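Local coordinates for protein alcohol dehydrogenase IV (Corynebacterium glutamicum, PDB 3IV7) that probably reduces maleylacetate with a nicotinamide cofactor, as a member of the iron-containing alcohol dehydrogenase family, at residues E197-L202 with A284-D289; L206-A211 with R219-Y224. One frame throughout, in Å; residues are numbered along the deposited sequence.

Overall arrangement
Both contacts belong to the mainly helical part of the chain that follows the six-stranded parallel sheet, whose last strand along the chain is 151-154, and both start from helix 189-211. Followed from the N terminus, that helix first presents 197-202 and then, at its C-terminal end, 206-211. Interaction 2 closes a short loop of seven residues, bringing helix 216-236 back against the helix just left. Interaction 1 closes a far longer, largely helical loop when the end of helix 276-286 reaches 197-202, so interaction 2 is nested within it. Helix 189-211 is thus shared, and the contacts meet directly where E197 OE2 lies 2.7 Å from Y224 OH, probably hydrogen-bonded.

Interaction 1 (E197-L202 with A284-D289); sequences EGIRAL and AAFGTD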
ATOM      1  N   GLU A 197       1.060  -7.695  -7.901  1.00 27.32           N
ATOM      2  CA  GLU A 197      -0.375  -7.521  -8.053  1.00 30.13           C
ATOM      3  C   GLU A 197      -0.656  -6.750  -9.328  1.00 28.51           C
ATOM      4  O   GLU A 197      -1.624  -7.031 -10.017  1.00 27.09           O
ATOM      5  CB  GLU A 197      -0.963  -6.795  -6.844  1.00 30.80           C
ATOM      6  CG  GLU A 197      -2.442  -6.410  -6.964  1.00 32.10           C
ATOM      7  CD  GLU A 197      -3.411  -7.578  -6.861  1.00 32.31           C
ATOM      8  OE1 GLU A 197      -2.969  -8.760  -6.845  1.00 27.35           O
ATOM      9  OE2 GLU A 197      -4.652  -7.291  -6.737  1.00 32.14           O
ATOM     10  N   GLY A 198       0.207  -5.788  -9.656  1.00 26.92           N
ATOM     11  CA  GLY A 198       0.068  -5.053 -10.923  1.00 28.91           C
ATOM     12  C   GLY A 198       0.294  -5.959 -12.130  1.00 28.31           C
ATOM     13  O   GLY A 198      -0.408  -5.842 -13.136  1.00 26.00           O
ATOM     14  N   ILE A 199       1.306  -6.845 -12.042  1.00 24.98           N
ATOM     15  CA  ILE A 199       1.580  -7.799 -13.113  1.00 24.79           C
ATOM     16  C   ILE A 199       0.358  -8.709 -13.321  1.00 26.51           C
ATOM     17  O   ILE A 199      -0.073  -8.916 -14.453  1.00 27.74           O
ATOM     18  CB  ILE A 199       2.812  -8.681 -12.839  1.00 24.53           C
ATOM     19  CG1 ILE A 199       4.085  -7.833 -12.792  1.00 23.98           C
ATOM     20  CG2 ILE A 199       2.949  -9.774 -13.924  1.00 21.98           C
ATOM     21  CD1 ILE A 199       5.353  -8.616 -12.339  1.00 21.56           C
ATOM     22  N   ARG A 200      -0.202  -9.215 -12.227  1.00 24.72           N
ATOM     23  CA  ARG A 200      -1.361 -10.090 -12.302  1.00 27.83           C
ATOM     24  C   ARG A 200      -2.532  -9.411 -13.021  1.00 28.08           C
ATOM     25  O   ARG A 200      -3.083  -9.975 -13.961  1.00 28.32           O
ATOM     26  CB  ARG A 200      -1.816 -10.523 -10.900  1.00 28.34           C
ATOM     27  CG  ARG A 200      -2.995 -11.548 -10.905  1.00 29.56           C
ATOM     28  CD  ARG A 200      -3.731 -11.604  -9.551  1.00 38.48           C
ATOM     29  NE  ARG A 200      -4.268 -10.300  -9.146  1.00 36.71           N
ATOM     30  CZ  ARG A 200      -5.384  -9.746  -9.627  1.00 46.40           C
ATOM     31  NH1 ARG A 200      -6.094 -10.356 -10.577  1.00 41.66           N
ATOM     32  NH2 ARG A 200      -5.769  -8.546  -9.189  1.00 41.21           N
ATOM     33  N   ALA A 201      -2.873  -8.192 -12.593  1.00 27.90           N
ATOM     34  CA  ALA A 201      -4.008  -7.460 -13.162  1.00 28.21           C
ATOM     35  C   ALA A 201      -3.817  -7.102 -14.627  1.00 28.34           C
ATOM     36  O   ALA A 201      -4.742  -7.229 -15.415  1.00 29.78           O
ATOM     37  CB  ALA A 201      -4.326  -6.194 -12.326  1.00 27.92           C
ATOM     38  N   LEU A 202      -2.631  -6.637 -14.993  1.00 28.84           N
ATOM     39  CA  LEU A 202      -2.361  -6.276 -16.372  1.00 24.80           C
ATOM     40  C   LEU A 202      -2.311  -7.476 -17.302  1.00 26.36           C
ATOM     41  O   LEU A 202      -2.797  -7.417 -18.434  1.00 24.23           O
ATOM     42  CB  LEU A 202      -1.093  -5.453 -16.483  1.00 25.96           C
ATOM     43  CG  LEU A 202      -1.282  -4.028 -15.990  1.00 29.14           C
ATOM     44  CD1 LEU A 202       0.020  -3.409 -15.532  1.00 23.59           C
ATOM     45  CD2 LEU A 202      -1.991  -3.162 -17.056  1.00 26.75           C
ATOM     46  N   ALA A 284       5.351 -16.227 -10.901  1.00 28.09           N
ATOM     47  CA  ALA A 284       4.122 -16.547 -10.171  1.00 25.91           C
ATOM     48  C   ALA A 284       2.972 -15.610 -10.568  1.00 30.08           C
ATOM     49  O   ALA A 284       1.837 -16.037 -10.736  1.00 28.34           O
ATOM     50  CB  ALA A 284       4.366 -16.454  -8.674  1.00 29.98           C
ATOM     51  N   ALA A 285       3.273 -14.331 -10.696  1.00 27.46           N
ATOM     52  CA  ALA A 285       2.270 -13.366 -11.056  1.00 27.16           C
ATOM     53  C   ALA A 285       1.735 -13.624 -12.454  1.00 26.98           C
ATOM     54  O   ALA A 285       0.576 -13.376 -12.714  1.00 29.99           O
ATOM     55  CB  ALA A 285       2.831 -11.969 -10.950  1.00 23.35           C
ATOM     56  N   PHE A 286       2.605 -14.075 -13.364  1.00 30.38           N
ATOM     57  CA  PHE A 286       2.192 -14.425 -14.724  1.00 29.23           C
ATOM     58  C   PHE A 286       1.489 -15.781 -14.760  1.00 29.25           C
ATOM     59  O   PHE A 286       0.736 -16.058 -15.677  1.00 27.10           O
ATOM     60  CB  PHE A 286       3.379 -14.445 -15.693  1.00 29.64           C
ATOM     61  CG  PHE A 286       3.773 -13.078 -16.233  1.00 24.60           C
ATOM     62  CD1 PHE A 286       2.918 -12.368 -17.028  1.00 30.05           C
ATOM     63  CD2 PHE A 286       5.030 -12.569 -15.997  1.00 26.05           C
ATOM     64  CE1 PHE A 286       3.279 -11.134 -17.531  1.00 28.00           C
ATOM     65  CE2 PHE A 286       5.399 -11.325 -16.483  1.00 30.33           C
ATOM     66  CZ  PHE A 286       4.554 -10.622 -17.255  1.00 25.57           C
ATOM     67  N   GLY A 287       1.770 -16.636 -13.782  1.00 31.92           N
ATOM     68  CA  GLY A 287       1.184 -17.987 -13.754  1.00 31.21           C
ATOM     69  C   GLY A 287       1.939 -18.925 -14.688  1.00 32.59           C
ATOM     70  O   GLY A 287       1.371 -19.860 -15.222  1.00 32.80           O
ATOM     71  N   THR A 288       3.239 -18.682 -14.840  1.00 32.50           N
ATOM     72  CA  THR A 288       4.074 -19.408 -15.768  1.00 31.22           C
ATOM     73  C   THR A 288       5.365 -19.810 -15.059  1.00 31.73           C
ATOM     74  O   THR A 288       5.654 -19.320 -13.981  1.00 31.27           O
ATOM     75  CB  THR A 288       4.406 -18.532 -17.006  1.00 34.67           C
ATOM     76  OG1 THR A 288       4.975 -17.288 -16.579  1.00 32.91           O
ATOM     77  CG2 THR A 288       3.136 -18.239 -17.832  1.00 29.94           C
ATOM     78  N   ASP A 289       6.137 -20.696 -15.677  1.00 31.01           N
ATOM     79  CA  ASP A 289       7.356 -21.245 -15.048  1.00 32.97           C
ATOM     80  C   ASP A 289       8.466 -20.229 -14.917  1.00 33.07           C
ATOM     81  O   ASP A 289       9.224 -20.256 -13.945  1.00 33.77           O
ATOM     82  CB  ASP A 289       7.853 -22.470 -15.821  1.00 34.88           C
ATOM     83  CG  ASP A 289       6.874 -23.628 -15.761  1.00 38.66           C
ATOM     84  OD1 ASP A 289       6.263 -23.831 -14.699  1.00 50.08           O
ATOM     85  OD2 ASP A 289       6.708 -24.327 -16.785  1.00 53.02           O
TER
HETATM   86  O   HOH W   1      -1.888 -13.037 -14.409  1.00 36.37           O
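With CG2 anti to the backbone N, I199 holds this methyl out toward helix 276-286, while F286, its CG anti to its own carbonyl carbon (chi1 -82°), turns its ring to receive it. The result is a well-centred CH-pi contact: I199 CG2 stands 3.7 Å from the centroid of the F286 ring, only 7° off the ring normal, and so touches all six carbons almost equally. The same methyl also rests on A285, with I199 CG2 and A285 CB 3.7 Å apart. The small side chain of A285 lets the backbones come close, R200 CA to A285 CA being 5.0 Å. L175 of helix 164-181 touches both I199 and F286, and L295 of helix 291-301 also meets the phenyl ring, so the pair sits where several helices converge.

Toward the surface the character changes. A water gives a hydrogen bond to A285 O at 3.0 Å and a weak one to R200 O, bridging the two helices. R200 itself leads away and grips E197 side-on, its NE 3.1 Å from E197 OE1 and its NH2 3.0 Å from OE2; the carboxylate is met from above its plane. Helix 276-286 ends here in a Schellman motif with G287, of positive phi, as the C-prime residue. Cohesion between the segments therefore rests on apolar packing and one water bridge, while the charged pair lies within helix 189-211, with E197 OE2 also bonded to Y224 of helix 216-236, and probably contributes little directly across the contact.

Interaction 2 (L206-A211 with R219-Y224); sequences LPKIVA and RDEALY
I209 and R219 cross at about a right angle, the methyl CG2 of the isoleucine sitting over the centre of one face of the guanidinium, with I209 CG2 3.5 Å from R219 CZ. The arginine chain bends at chi2 (-69°), which carries its flat end back over I209 and lays CD against the other branch, 3.7 Å from I209 CG1. Its nitrogens are held by other parts of the chain: NE bonds to P213 O, NH2 to L162 O, and NH1 to the hydroxyls of S167 and Y122. These bonds fix the plane of the buried group, and I209 CG2 covers one of its faces.

The two segments are the facing ends of a helical hairpin, helix 189-211 turning through a short connection into helix 216-236. Their axes run broadly antiparallel, at 142° between directions, and approach to 8.6 Å. At the middle of the contact is the small A222, whose CB takes the tip of I209, at 3.7 Å from CD1, and more loosely L206 CD2, at 4.1 Å.

On the flank, K208 and E221 also cross at about a right angle, both extended beyond CG. K208 NZ donates to the syn lone pair of E221 OE1 at 2.8 Å, a salt bridge, and adds a weak bond to OE2. The same ammonium forms a second salt bridge with E217 near the start of helix 216-236, so two carboxylates share one positive charge and would probably favour its protonated form.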
ATOM      1  N   LEU A 206      -5.105  -6.962 -20.239  1.00 27.48           N
ATOM      2  CA  LEU A 206      -4.726  -6.559 -21.571  1.00 28.73           C
ATOM      3  C   LEU A 206      -5.235  -7.505 -22.661  1.00 27.79           C
ATOM      4  O   LEU A 206      -5.750  -7.040 -23.665  1.00 26.74           O
ATOM      5  CB  LEU A 206      -3.194  -6.316 -21.677  1.00 31.81           C
ATOM      6  CG  LEU A 206      -2.646  -5.214 -20.721  1.00 33.25           C
ATOM      7  CD1 LEU A 206      -1.134  -5.075 -20.833  1.00 28.47           C
ATOM      8  CD2 LEU A 206      -3.327  -3.848 -20.936  1.00 26.64           C
ATOM      9  N   PRO A 207      -5.155  -8.836 -22.444  1.00 23.99           N
ATOM     10  CA  PRO A 207      -5.668  -9.691 -23.502  1.00 24.49           C
ATOM     11  C   PRO A 207      -7.199  -9.579 -23.674  1.00 26.78           C
ATOM     12  O   PRO A 207      -7.710  -9.856 -24.761  1.00 23.34           O
ATOM     13  CB  PRO A 207      -5.305 -11.110 -23.030  1.00 23.78           C
ATOM     14  CG  PRO A 207      -4.169 -10.912 -22.052  1.00 26.52           C
ATOM     15  CD  PRO A 207      -4.376  -9.588 -21.438  1.00 27.60           C
ATOM     16  N   LYS A 208      -7.917  -9.278 -22.577  1.00 27.56           N
ATOM     17  CA  LYS A 208      -9.362  -9.151 -22.624  1.00 25.00           C
ATOM     18  C   LYS A 208      -9.760  -7.876 -23.422  1.00 24.31           C
ATOM     19  O   LYS A 208     -10.772  -7.862 -24.094  1.00 25.91           O
ATOM     20  CB  LYS A 208      -9.937  -9.105 -21.217  1.00 26.57           C
ATOM     21  CG  LYS A 208      -9.837 -10.424 -20.447  1.00 26.16           C
ATOM     22  CD  LYS A 208     -10.391 -10.264 -19.042  1.00 26.67           C
ATOM     23  CE  LYS A 208      -9.916 -11.386 -18.109  1.00 27.30           C
ATOM     24  NZ  LYS A 208     -10.369 -11.150 -16.774  1.00 36.54           N
ATOM     25  N   ILE A 209      -8.920  -6.844 -23.351  1.00 22.17           N
ATOM     26  CA  ILE A 209      -9.113  -5.602 -24.114  1.00 23.95           C
ATOM     27  C   ILE A 209      -8.882  -5.838 -25.615  1.00 26.15           C
ATOM     28  O   ILE A 209      -9.610  -5.291 -26.458  1.00 25.55           O
ATOM     29  CB  ILE A 209      -8.179  -4.466 -23.602  1.00 24.50           C
ATOM     30  CG1 ILE A 209      -8.613  -4.034 -22.190  1.00 27.28           C
ATOM     31  CG2 ILE A 209      -8.176  -3.249 -24.595  1.00 21.31           C
ATOM     32  CD1 ILE A 209      -7.602  -3.318 -21.423  1.00 25.65           C
ATOM     33  N   VAL A 210      -7.903  -6.679 -25.948  1.00 26.54           N
ATOM     34  CA  VAL A 210      -7.626  -7.015 -27.376  1.00 25.10           C
ATOM     35  C   VAL A 210      -8.750  -7.877 -27.927  1.00 24.56           C
ATOM     36  O   VAL A 210      -9.216  -7.659 -29.024  1.00 24.75           O
ATOM     37  CB  VAL A 210      -6.275  -7.750 -27.535  1.00 23.98           C
ATOM     38  CG1 VAL A 210      -6.117  -8.273 -28.966  1.00 20.97           C
ATOM     39  CG2 VAL A 210      -5.091  -6.804 -27.121  1.00 23.79           C
ATOM     40  N   ALA A 211      -9.207  -8.831 -27.118  1.00 22.82           N
ATOM     41  CA  ALA A 211     -10.344  -9.653 -27.455  1.00 23.46           C
ATOM     42  C   ALA A 211     -11.659  -8.828 -27.608  1.00 19.94           C
ATOM     43  O   ALA A 211     -12.524  -9.172 -28.437  1.00 23.82           O
ATOM     44  CB  ALA A 211     -10.527 -10.797 -26.379  1.00 24.11           C
ATOM     45  N   ARG A 219     -10.925  -3.718 -19.022  1.00 25.84           N
ATOM     46  CA  ARG A 219     -10.586  -2.325 -18.825  1.00 27.03           C
ATOM     47  C   ARG A 219     -10.390  -1.968 -17.343  1.00 28.37           C
ATOM     48  O   ARG A 219      -9.534  -1.117 -16.999  1.00 25.97           O
ATOM     49  CB  ARG A 219     -11.625  -1.433 -19.452  1.00 25.93           C
ATOM     50  CG  ARG A 219     -11.660  -1.489 -21.007  1.00 24.95           C
ATOM     51  CD  ARG A 219     -10.469  -0.885 -21.598  1.00 24.81           C
ATOM     52  NE  ARG A 219     -10.591  -0.703 -23.032  1.00 27.40           N
ATOM     53  CZ  ARG A 219      -9.661  -0.150 -23.804  1.00 26.14           C
ATOM     54  NH1 ARG A 219      -8.487   0.273 -23.285  1.00 26.10           N
ATOM     55  NH2 ARG A 219      -9.881  -0.042 -25.121  1.00 25.06           N
ATOM     56  N   ASP A 220     -11.176  -2.577 -16.476  1.00 26.61           N
ATOM     57  CA  ASP A 220     -11.036  -2.325 -15.034  1.00 27.92           C
ATOM     58  C   ASP A 220      -9.735  -2.933 -14.546  1.00 26.87           C
ATOM     59  O   ASP A 220      -8.974  -2.282 -13.849  1.00 30.82           O
ATOM     60  CB  ASP A 220     -12.214  -2.911 -14.235  1.00 25.76           C
ATOM     61  CG  ASP A 220     -13.479  -2.052 -14.317  1.00 27.19           C
ATOM     62  OD1 ASP A 220     -13.360  -0.829 -14.527  1.00 30.47           O
ATOM     63  OD2 ASP A 220     -14.568  -2.599 -14.065  1.00 27.46           O
ATOM     64  N   GLU A 221      -9.450  -4.168 -14.977  1.00 26.39           N
ATOM     65  CA  GLU A 221      -8.205  -4.838 -14.578  1.00 28.26           C
ATOM     66  C   GLU A 221      -6.975  -4.054 -14.986  1.00 27.36           C
ATOM     67  O   GLU A 221      -6.041  -3.910 -14.199  1.00 28.47           O
ATOM     68  CB  GLU A 221      -8.151  -6.270 -15.138  1.00 28.16           C
ATOM     69  CG  GLU A 221      -8.906  -7.235 -14.284  1.00 28.67           C
ATOM     70  CD  GLU A 221      -9.132  -8.589 -14.907  1.00 36.22           C
ATOM     71  OE1 GLU A 221      -8.970  -8.759 -16.145  1.00 33.76           O
ATOM     72  OE2 GLU A 221      -9.542  -9.485 -14.144  1.00 39.17           O
ATOM     73  N   ALA A 222      -6.962  -3.560 -16.220  1.00 28.12           N
ATOM     74  CA  ALA A 222      -5.833  -2.802 -16.716  1.00 29.33           C
ATOM     75  C   ALA A 222      -5.628  -1.526 -15.902  1.00 32.00           C
ATOM     76  O   ALA A 222      -4.501  -1.165 -15.568  1.00 31.69           O
ATOM     77  CB  ALA A 222      -6.027  -2.455 -18.235  1.00 26.71           C
ATOM     78  N   LEU A 223      -6.725  -0.815 -15.633  1.00 32.09           N
ATOM     79  CA  LEU A 223      -6.652   0.450 -14.931  1.00 30.97           C
ATOM     80  C   LEU A 223      -6.187   0.197 -13.478  1.00 27.14           C
ATOM     81  O   LEU A 223      -5.317   0.905 -12.947  1.00 26.51           O
ATOM     82  CB  LEU A 223      -8.042   1.128 -14.967  1.00 34.18           C
ATOM     83  CG  LEU A 223      -8.166   2.624 -15.075  1.00 38.25           C
ATOM     84  CD1 LEU A 223      -7.220   3.269 -16.133  1.00 27.48           C
ATOM     85  CD2 LEU A 223      -9.622   2.968 -15.373  1.00 29.09           C
ATOM     86  N   TYR A 224      -6.768  -0.797 -12.844  1.00 27.30           N
ATOM     87  CA  TYR A 224      -6.363  -1.165 -11.478  1.00 26.71           C
ATOM     88  C   TYR A 224      -4.888  -1.580 -11.462  1.00 28.13           C
ATOM     89  O   TYR A 224      -4.115  -1.152 -10.576  1.00 26.56           O
ATOM     90  CB  TYR A 224      -7.268  -2.285 -10.925  1.00 25.05           C
ATOM     91  CG  TYR A 224      -6.765  -2.931  -9.660  1.00 27.86           C
ATOM     92  CD1 TYR A 224      -7.013  -2.366  -8.431  1.00 28.70           C
ATOM     93  CD2 TYR A 224      -6.068  -4.129  -9.703  1.00 26.69           C
ATOM     94  CE1 TYR A 224      -6.541  -2.957  -7.246  1.00 24.47           C
ATOM     95  CE2 TYR A 224      -5.605  -4.731  -8.546  1.00 30.87           C
ATOM     96  CZ  TYR A 224      -5.818  -4.119  -7.311  1.00 27.46           C
ATOM     97  OH  TYR A 224      -5.369  -4.725  -6.153  1.00 29.39           O
TER